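Local coordinates for ureidoglycolate hydrolase (PDB 4PXE), which hydrolyses (S)-ureidoglycolate to glyoxylate, ammonium and carbon dioxide in purine breakdown, using two manganese ions in each subunit of a homodimer, at residues Val70-Gly75 against Leu133-Glu138; Ile309-Arg314 against Asp345-Ser350; Leu13-Pro18 against Gly416-Ser421. All blocks are in the same frame, centred on the assembly; numbering follows the deposited sequence.

Contact 1 (Val70-Gly75 against Leu133-Glu138). With MN (manganese (II) ion), chain D; GLV (glyoxylic acid), chain E.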
loop_
_atom_site.group_PDB
_atom_site.type_symbol
_atom_site.label_atom_id
_atom_site.label_comp_id
_atom_site.label_asym_id
_atom_site.label_seq_id
_atom_site.Cartn_x
_atom_site.Cartn_y
_atom_site.Cartn_z
ATOM N N VAL A 70 9.557 -28.546 -2.528
ATOM C CA VAL A 70 8.918 -27.228 -2.526
ATOM C C VAL A 70 7.438 -27.284 -2.883
ATOM O O VAL A 70 6.768 -26.253 -2.950
ATOM C CB VAL A 70 9.625 -26.222 -3.470
ATOM C CG1 VAL A 70 11.075 -26.003 -3.038
ATOM C CG2 VAL A 70 9.551 -26.676 -4.916
ATOM N N GLY A 71 6.931 -28.484 -3.129
ATOM C CA GLY A 71 5.506 -28.633 -3.345
ATOM C C GLY A 71 5.060 -28.683 -4.792
ATOM O O GLY A 71 3.869 -28.526 -5.062
ATOM N N ASN A 72 5.987 -28.892 -5.722
ATOM C CA ASN A 72 5.563 -29.315 -7.055
ATOM C C ASN A 72 4.899 -30.671 -6.894
ATOM O O ASN A 72 5.405 -31.541 -6.173
ATOM C CB ASN A 72 6.731 -29.419 -8.041
ATOM C CG ASN A 72 7.420 -28.090 -8.302
ATOM O OD1 ASN A 72 6.786 -27.075 -8.612
ATOM N ND2 ASN A 72 8.739 -28.097 -8.208
ATOM N N ILE A 73 3.762 -30.851 -7.555
ATOM C CA ILE A 73 2.957 -32.058 -7.405
ATOM C C ILE A 73 2.928 -32.813 -8.727
ATOM O O ILE A 73 2.745 -32.209 -9.781
ATOM C CB ILE A 73 1.537 -31.696 -6.929
ATOM C CG1 ILE A 73 1.612 -31.092 -5.520
ATOM C CG2 ILE A 73 0.629 -32.910 -6.922
ATOM C CD1 ILE A 73 0.350 -30.403 -5.040
ATOM N N PHE A 74 3.128 -34.131 -8.672
ATOM C CA PHE A 74 3.260 -34.945 -9.866
ATOM C C PHE A 74 2.238 -36.072 -9.814
ATOM O O PHE A 74 2.060 -36.691 -8.768
ATOM C CB PHE A 74 4.672 -35.548 -9.947
ATOM C CG PHE A 74 5.778 -34.523 -9.988
ATOM C CD1 PHE A 74 6.256 -33.950 -8.817
ATOM C CD2 PHE A 74 6.346 -34.141 -11.195
ATOM C CE1 PHE A 74 7.276 -33.006 -8.848
ATOM C CE2 PHE A 74 7.371 -33.195 -11.236
ATOM C CZ PHE A 74 7.833 -32.630 -10.059
ATOM N N GLY A 75 1.563 -36.324 -10.932
ATOM C CA GLY A 75 0.594 -37.407 -11.025
ATOM C C GLY A 75 0.863 -38.247 -12.255
ATOM O O GLY A 75 0.638 -37.801 -13.383
ATOM N N LEU A 133 1.569 -30.238 -11.318
ATOM C CA LEU A 133 1.049 -29.005 -10.747
ATOM C C LEU A 133 2.247 -28.256 -10.204
ATOM O O LEU A 133 2.805 -28.633 -9.175
ATOM C CB LEU A 133 0.031 -29.295 -9.642
ATOM C CG LEU A 133 -0.367 -28.110 -8.754
ATOM C CD1 LEU A 133 -0.809 -26.901 -9.586
ATOM C CD2 LEU A 133 -1.469 -28.520 -7.783
ATOM N N PHE A 134 2.678 -27.217 -10.911
ATOM C CA PHE A 134 3.819 -26.436 -10.447
ATOM C C PHE A 134 3.453 -25.725 -9.149
ATOM O O PHE A 134 2.312 -25.294 -8.969
ATOM C CB PHE A 134 4.263 -25.466 -11.537
ATOM C CG PHE A 134 4.774 -26.165 -12.766
ATOM C CD1 PHE A 134 6.099 -26.567 -12.846
ATOM C CD2 PHE A 134 3.928 -26.461 -13.823
ATOM C CE1 PHE A 134 6.573 -27.236 -13.964
ATOM C CE2 PHE A 134 4.401 -27.127 -14.952
ATOM C CZ PHE A 134 5.721 -27.511 -15.023
ATOM N N THR A 135 4.399 -25.642 -8.221
ATOM C CA THR A 135 4.068 -25.185 -6.883
ATOM C C THR A 135 3.569 -23.735 -6.856
ATOM O O THR A 135 2.744 -23.368 -6.025
ATOM C CB THR A 135 5.249 -25.397 -5.897
ATOM O OG1 THR A 135 4.750 -25.381 -4.556
ATOM C CG2 THR A 135 6.345 -24.345 -6.081
ATOM N N SER A 136 4.072 -22.929 -7.787
ATOM C CA SER A 136 3.648 -21.544 -7.955
ATOM C C SER A 136 4.277 -21.040 -9.232
ATOM O O SER A 136 5.439 -21.353 -9.511
ATOM C CB SER A 136 4.122 -20.687 -6.777
ATOM O OG SER A 136 4.111 -19.312 -7.118
ATOM N N GLU A 137 3.528 -20.258 -10.008
ATOM C CA GLU A 137 4.072 -19.648 -11.212
ATOM C C GLU A 137 4.052 -18.124 -11.113
ATOM O O GLU A 137 4.837 -17.440 -11.773
ATOM C CB GLU A 137 3.289 -20.127 -12.444
ATOM C CG GLU A 137 3.832 -19.633 -13.775
ATOM C CD GLU A 137 3.199 -18.345 -14.251
ATOM O OE1 GLU A 137 2.197 -17.878 -13.655
ATOM O OE2 GLU A 137 3.727 -17.784 -15.238
ATOM N N GLU A 138 3.136 -17.586 -10.311
ATOM C CA GLU A 138 2.994 -16.132 -10.200
ATOM C C GLU A 138 3.994 -15.540 -9.203
ATOM O O GLU A 138 4.336 -16.186 -8.215
ATOM C CB GLU A 138 1.560 -15.759 -9.826
ATOM C CG GLU A 138 0.529 -16.267 -10.826
ATOM C CD GLU A 138 0.429 -15.422 -12.060
ATOM O OE1 GLU A 138 1.306 -14.575 -12.341
ATOM O OE2 GLU A 138 -0.587 -15.614 -12.761
HETATM MN MN MN D . -0.888 -15.271 -14.871
HETATM C C1 GLV E . 2.412 -14.646 -15.632
HETATM O O1 GLV E . 2.497 -15.866 -16.284
HETATM C C2 GLV E . 2.691 -13.470 -16.501
HETATM O O2 GLV E . 2.966 -13.663 -17.729
HETATM O O3 GLV E . 2.646 -12.303 -16.010
HETATM O O HOH W 1 0.206 -17.091 -15.155
HETATM O O HOH W 2 -0.633 -14.892 -16.643
#

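Contact 2 (Ile309-Arg314 against Asp345-Ser350)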
loop_
_atom_site.group_PDB
_atom_site.type_symbol
_atom_site.label_atom_id
_atom_site.label_comp_id
_atom_site.label_asym_id
_atom_site.label_seq_id
_atom_site.Cartn_x
_atom_site.Cartn_y
_atom_site.Cartn_z
ATOM N N ILE A 309 9.389 -9.934 -27.394
ATOM C CA ILE A 309 9.756 -11.173 -28.069
ATOM C C ILE A 309 11.229 -11.095 -28.476
ATOM O O ILE A 309 11.927 -12.110 -28.504
ATOM C CB ILE A 309 8.831 -11.474 -29.276
ATOM C CG1 ILE A 309 9.154 -12.851 -29.880
ATOM C CG2 ILE A 309 8.933 -10.380 -30.329
ATOM C CD1 ILE A 309 9.089 -14.011 -28.890
ATOM N N ASP A 310 11.699 -9.873 -28.737
ATOM C CA ASP A 310 13.101 -9.621 -29.062
ATOM C C ASP A 310 13.906 -9.277 -27.805
ATOM O O ASP A 310 13.682 -8.233 -27.174
ATOM C CB ASP A 310 13.213 -8.487 -30.078
ATOM C CG ASP A 310 14.609 -8.357 -30.644
ATOM O OD1 ASP A 310 15.445 -7.690 -30.011
ATOM O OD2 ASP A 310 14.875 -8.945 -31.714
ATOM N N GLU A 311 14.835 -10.155 -27.447
ATOM C CA GLU A 311 15.609 -10.026 -26.212
ATOM C C GLU A 311 16.445 -8.744 -26.168
ATOM O O GLU A 311 16.454 -8.024 -25.164
ATOM C CB GLU A 311 16.500 -11.256 -26.024
ATOM C CG GLU A 311 17.169 -11.370 -24.659
ATOM C CD GLU A 311 17.937 -12.679 -24.496
ATOM O OE1 GLU A 311 18.011 -13.455 -25.474
ATOM O OE2 GLU A 311 18.462 -12.935 -23.393
ATOM N N ALA A 312 17.127 -8.438 -27.265
ATOM C CA ALA A 312 17.950 -7.232 -27.326
ATOM C C ALA A 312 17.138 -5.944 -27.132
ATOM O O ALA A 312 17.573 -5.020 -26.430
ATOM C CB ALA A 312 18.730 -7.187 -28.650
ATOM N N ARG A 313 15.966 -5.877 -27.752
ATOM C CA ARG A 313 15.088 -4.720 -27.621
ATOM C C ARG A 313 14.629 -4.569 -26.165
ATOM O O ARG A 313 14.606 -3.458 -25.615
ATOM C CB ARG A 313 13.883 -4.887 -28.540
ATOM C CG ARG A 313 13.273 -3.602 -29.049
ATOM C CD ARG A 313 12.566 -3.837 -30.374
ATOM N NE ARG A 313 11.645 -4.970 -30.306
ATOM C CZ ARG A 313 11.203 -5.648 -31.363
ATOM N NH1 ARG A 313 11.591 -5.309 -32.587
ATOM N NH2 ARG A 313 10.368 -6.667 -31.198
ATOM N N ARG A 314 14.276 -5.697 -25.552
ATOM C CA ARG A 314 13.893 -5.753 -24.136
ATOM C C ARG A 314 15.021 -5.207 -23.257
ATOM O O ARG A 314 14.797 -4.357 -22.392
ATOM C CB ARG A 314 13.576 -7.201 -23.754
ATOM C CG ARG A 314 12.765 -7.411 -22.471
ATOM C CD ARG A 314 13.616 -7.594 -21.225
ATOM N NE ARG A 314 14.824 -8.394 -21.415
ATOM C CZ ARG A 314 14.911 -9.708 -21.225
ATOM N NH1 ARG A 314 13.847 -10.424 -20.873
ATOM N NH2 ARG A 314 16.075 -10.322 -21.406
ATOM N N ASP A 345 15.194 -12.859 -18.294
ATOM C CA ASP A 345 15.257 -14.181 -18.890
ATOM C C ASP A 345 15.161 -14.106 -20.403
ATOM O O ASP A 345 14.532 -13.214 -20.945
ATOM C CB ASP A 345 14.122 -15.043 -18.333
ATOM C CG ASP A 345 14.149 -15.119 -16.818
ATOM O OD1 ASP A 345 13.164 -14.686 -16.190
ATOM O OD2 ASP A 345 15.155 -15.607 -16.259
ATOM N N PRO A 346 15.795 -15.067 -21.095
ATOM C CA PRO A 346 15.698 -15.134 -22.553
ATOM C C PRO A 346 14.349 -15.689 -22.994
ATOM O O PRO A 346 13.651 -16.304 -22.194
ATOM C CB PRO A 346 16.821 -16.112 -22.921
ATOM C CG PRO A 346 16.939 -17.001 -21.729
ATOM C CD PRO A 346 16.691 -16.097 -20.542
ATOM N N PRO A 347 13.985 -15.465 -24.259
ATOM C CA PRO A 347 12.789 -16.125 -24.791
ATOM C C PRO A 347 13.080 -17.605 -25.006
ATOM O O PRO A 347 14.244 -18.013 -24.971
ATOM C CB PRO A 347 12.580 -15.422 -26.128
ATOM C CG PRO A 347 13.948 -14.994 -26.544
ATOM C CD PRO A 347 14.694 -14.678 -25.286
ATOM N N ALA A 348 12.044 -18.413 -25.198
ATOM C CA ALA A 348 12.259 -19.810 -25.574
ATOM C C ALA A 348 11.495 -20.164 -26.835
ATOM O O ALA A 348 10.453 -19.586 -27.131
ATOM C CB ALA A 348 11.881 -20.749 -24.450
ATOM N N LEU A 349 12.032 -21.125 -27.577
ATOM C CA LEU A 349 11.370 -21.655 -28.762
ATOM C C LEU A 349 10.757 -23.016 -28.446
ATOM O O LEU A 349 11.373 -23.845 -27.779
ATOM C CB LEU A 349 12.382 -21.815 -29.905
ATOM C CG LEU A 349 12.917 -20.548 -30.574
ATOM C CD1 LEU A 349 14.066 -20.894 -31.512
ATOM C CD2 LEU A 349 11.813 -19.842 -31.332
ATOM N N SER A 350 9.537 -23.251 -28.923
ATOM C CA SER A 350 8.947 -24.581 -28.806
ATOM C C SER A 350 9.664 -25.573 -29.714
ATOM O O SER A 350 10.186 -25.200 -30.764
ATOM C CB SER A 350 7.475 -24.541 -29.177
ATOM O OG SER A 350 6.825 -23.540 -28.413
#

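Contact 3 (Leu13-Pro18 against Gly416-Ser421)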
loop_
_atom_site.group_PDB
_atom_site.type_symbol
_atom_site.label_atom_id
_atom_site.label_comp_id
_atom_site.label_asym_id
_atom_site.label_seq_id
_atom_site.Cartn_x
_atom_site.Cartn_y
_atom_site.Cartn_z
ATOM N N LEU A 13 -12.540 -39.578 -28.548
ATOM C CA LEU A 13 -12.284 -38.691 -27.420
ATOM C C LEU A 13 -13.538 -37.897 -27.071
ATOM O O LEU A 13 -14.091 -37.196 -27.919
ATOM C CB LEU A 13 -11.129 -37.736 -27.743
ATOM C CG LEU A 13 -9.786 -38.367 -28.116
ATOM C CD1 LEU A 13 -8.741 -37.273 -28.363
ATOM C CD2 LEU A 13 -9.304 -39.347 -27.050
ATOM N N SER A 14 -13.999 -38.018 -25.829
ATOM C CA SER A 14 -15.117 -37.192 -25.376
ATOM C C SER A 14 -14.849 -36.629 -23.990
ATOM O O SER A 14 -14.433 -37.342 -23.077
ATOM C CB SER A 14 -16.444 -37.963 -25.409
ATOM O OG SER A 14 -16.517 -38.906 -24.364
ATOM N N VAL A 15 -15.093 -35.333 -23.860
ATOM C CA VAL A 15 -14.804 -34.575 -22.652
ATOM C C VAL A 15 -16.097 -34.309 -21.909
ATOM O O VAL A 15 -17.132 -34.071 -22.530
ATOM C CB VAL A 15 -14.140 -33.216 -23.016
ATOM C CG1 VAL A 15 -13.960 -32.327 -21.790
ATOM C CG2 VAL A 15 -12.812 -33.434 -23.736
ATOM N N ASP A 16 -16.045 -34.358 -20.583
ATOM C CA ASP A 16 -17.176 -33.934 -19.775
ATOM C C ASP A 16 -17.061 -32.420 -19.629
ATOM O O ASP A 16 -16.510 -31.927 -18.647
ATOM C CB ASP A 16 -17.113 -34.603 -18.403
ATOM C CG ASP A 16 -18.318 -34.285 -17.530
ATOM O OD1 ASP A 16 -19.160 -33.456 -17.923
ATOM O OD2 ASP A 16 -18.409 -34.865 -16.429
ATOM N N ALA A 17 -17.570 -31.682 -20.616
ATOM C CA ALA A 17 -17.408 -30.224 -20.612
ATOM C C ALA A 17 -18.082 -29.503 -19.432
ATOM O O ALA A 17 -17.456 -28.655 -18.806
ATOM C CB ALA A 17 -17.816 -29.614 -21.960
ATOM N N PRO A 18 -19.350 -29.834 -19.108
ATOM C CA PRO A 18 -19.938 -29.189 -17.925
ATOM C C PRO A 18 -19.245 -29.606 -16.631
ATOM O O PRO A 18 -19.181 -28.813 -15.687
ATOM C CB PRO A 18 -21.380 -29.709 -17.913
ATOM C CG PRO A 18 -21.638 -30.157 -19.304
ATOM C CD PRO A 18 -20.341 -30.631 -19.853
ATOM N N GLY A 416 -9.363 -27.814 -26.295
ATOM C CA GLY A 416 -7.994 -27.821 -25.809
ATOM C C GLY A 416 -7.639 -29.136 -25.142
ATOM O O GLY A 416 -6.556 -29.679 -25.358
ATOM N N VAL A 417 -8.550 -29.655 -24.321
ATOM C CA VAL A 417 -8.347 -30.942 -23.662
ATOM C C VAL A 417 -8.214 -32.076 -24.682
ATOM O O VAL A 417 -7.358 -32.956 -24.529
ATOM C CB VAL A 417 -9.476 -31.245 -22.644
ATOM C CG1 VAL A 417 -9.415 -32.698 -22.169
ATOM C CG2 VAL A 417 -9.390 -30.286 -21.448
ATOM N N LYS A 418 -9.025 -32.051 -25.733
ATOM C CA LYS A 418 -8.924 -33.086 -26.758
ATOM C C LYS A 418 -7.585 -33.034 -27.473
ATOM O O LYS A 418 -6.973 -34.082 -27.704
ATOM C CB LYS A 418 -10.061 -32.965 -27.771
ATOM C CG LYS A 418 -11.424 -33.345 -27.224
ATOM C CD LYS A 418 -12.491 -33.077 -28.268
ATOM C CE LYS A 418 -13.866 -33.410 -27.746
ATOM N NZ LYS A 418 -14.924 -32.906 -28.661
ATOM N N VAL A 419 -7.130 -31.839 -27.834
ATOM C CA VAL A 419 -5.822 -31.707 -28.469
ATOM C C VAL A 419 -4.715 -32.172 -27.525
ATOM O O VAL A 419 -3.788 -32.874 -27.936
ATOM C CB VAL A 419 -5.567 -30.268 -28.946
ATOM C CG1 VAL A 419 -4.123 -30.108 -29.452
ATOM C CG2 VAL A 419 -6.568 -29.885 -30.026
ATOM N N LEU A 420 -4.827 -31.815 -26.252
ATOM C CA LEU A 420 -3.860 -32.275 -25.261
ATOM C C LEU A 420 -3.839 -33.799 -25.139
ATOM O O LEU A 420 -2.767 -34.409 -25.159
ATOM C CB LEU A 420 -4.139 -31.635 -23.906
ATOM C CG LEU A 420 -3.173 -32.034 -22.793
ATOM C CD1 LEU A 420 -1.736 -31.664 -23.147
ATOM C CD2 LEU A 420 -3.584 -31.373 -21.474
ATOM N N SER A 421 -5.020 -34.408 -25.029
ATOM C CA SER A 421 -5.137 -35.862 -24.950
ATOM C C SER A 421 -4.471 -36.547 -26.136
ATOM O O SER A 421 -3.697 -37.503 -25.981
ATOM C CB SER A 421 -6.608 -36.269 -24.919
ATOM O OG SER A 421 -7.254 -35.820 -23.740
HETATM O O HOH W 3 -16.582 -35.518 -28.383
#

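Contact 1 (Val70-Gly75 against Leu133-Glu138)
Thr135 points its side chain at Val70-Asn72. Its CB lies 3.4 Å from Val70 O and close to the carbonyl carbon of Gly71. From there OG1 runs anti to the backbone N (chi1 -160°) and donates to Val70 O at 2.7 Å. The hydroxyl comes in tilted from that carbonyl plane, and Arg51 binds the same OG1. The other branch, CG2, touches Val70 CG2, the two side chains crossing at about a right angle. The backbone of Thr135 is held too: its N donates to Asn72 OD1 at 2.8 Å, while Asn72 ND2 binds Asp68. Further along, Ile73 and Leu133 form an antiparallel hydrogen-bonded pair, with Ile73 N to Leu133 O at 2.9 Å and Leu133 N to Ile73 O at 2.8 Å. Their side chains lie side by side against helix 45-60, CD1 of Ile73 3.8 Å from CD2 of Leu133. Glu137 OE1 accepts from a manganese-bound water, and Glu138 OE2 binds manganese at 2.2 Å, with Asp103 and His402 as further ligands. A strand end leading into paired glutamates is characteristic of the dinuclear metal site of the M20 peptidase family.

Contact 2 (Ile309-Arg314 against Asp345-Ser350)
Glu311 and Pro346 lie side by side and point the same way, whereas Glu311 crosses Pro347 at about a right angle. The glutamate chain is extended beyond CG, which lays its carboxylate along the two prolines. OE2 sits 3.6 Å from Pro346 CB, and OE1 sits 3.5 Å from Pro347 CD, van der Waals contacts rather than polar bonds. Pro347 also has its CG near the carbonyl O of Ile309, at 4.0 Å. Arg314 approaches the same proline link by a different route. Its chain bends twice beyond CB (chi2 -91°, chi3 -39°), which presents the guanidinium edge to Asp345 O. NH1 donates to that oxygen at 2.9 Å, with the oxygen only 7° out of the guanidinium plane. NH2 adds a weak bond to Asp345 O at 3.3 Å. The carboxylate of Asp345 points elsewhere and forms a salt bridge with Arg150. Asp310 is the N-cap of the helix: its OD1 accepts from Arg313 N at 2.9 Å. The contact thus joins the first turn of helix 311-332 to the proline link between strands 335-344 and 348-349. Strand 222-239 lies against both parts, with Ala230 touching Arg314 and Pro347, and Phe382 of helix 379-383 packs on Asp345.

Contact 3 (Leu13-Pro18 against Gly416-Ser421)
Val15 puts CG1 anti to its backbone N (chi1 174°), which turns CG2 to the side opposite its carbonyl carbon, and CG2 meets helix 410-429. Leu13 sets CG beside its backbone N (chi1 -58°), and CD1 reaches the same helix between Lys418 and Ser421. The arrangement is an N-terminal segment packed on the last helix of the chain, joining the two chain ends on the catalytic domain of the M20 fold. Val15 CG2 touches Val417 CG1 and Lys418 CG, both at 3.8 Å. The Val15 side chain crosses both obliquely. Leu13 CD1 packs against the helix backbone at Lys418 O, 3.7 Å away, and near Ser421 CB at 4.2 Å. Val117 of helix 105-120 touches Leu13, Val15 and Ser421. The segment's backbone is tied to that helix too, through Arg120 to Ser14 O and Glu113 to Asp16 N. Asp16 then N-caps helix 17-28 by accepting from Gly19 N. Within helix 410-429, Val417 O takes two bonds, from Ser421 N and from Ser421 OG at 3.0 Å, the hydroxyl standing above the carbonyl plane. The extended Lys418 chain runs past Val15 to the level of Leu13. There one water donates to Leu13 O at 3.0 Å and accepts from Lys418 NZ at 3.1 Å.

In the fold
The three contacts are separate, and no two touch. The centres of contacts 1 and 2 are about 25 Å apart, those of 1 and 3 about 23 Å, and those of 2 and 3 about 32 Å. Contact 3 joins the two ends of the chain, so both other contacts are nested in its loop. Contact 1 closes before contact 2 opens. Contact 1 pairs strands 73-77 and 129-133, and the loop after 129-133 leads to the manganese site. Contact 2 lies where helix 311-332 of the dimerization region meets the return of the chain after strand 335-344. The second subunit matters at contact 1, where its Asn294 binds both Glu138 and glyoxylate, so the active site draws on both chains.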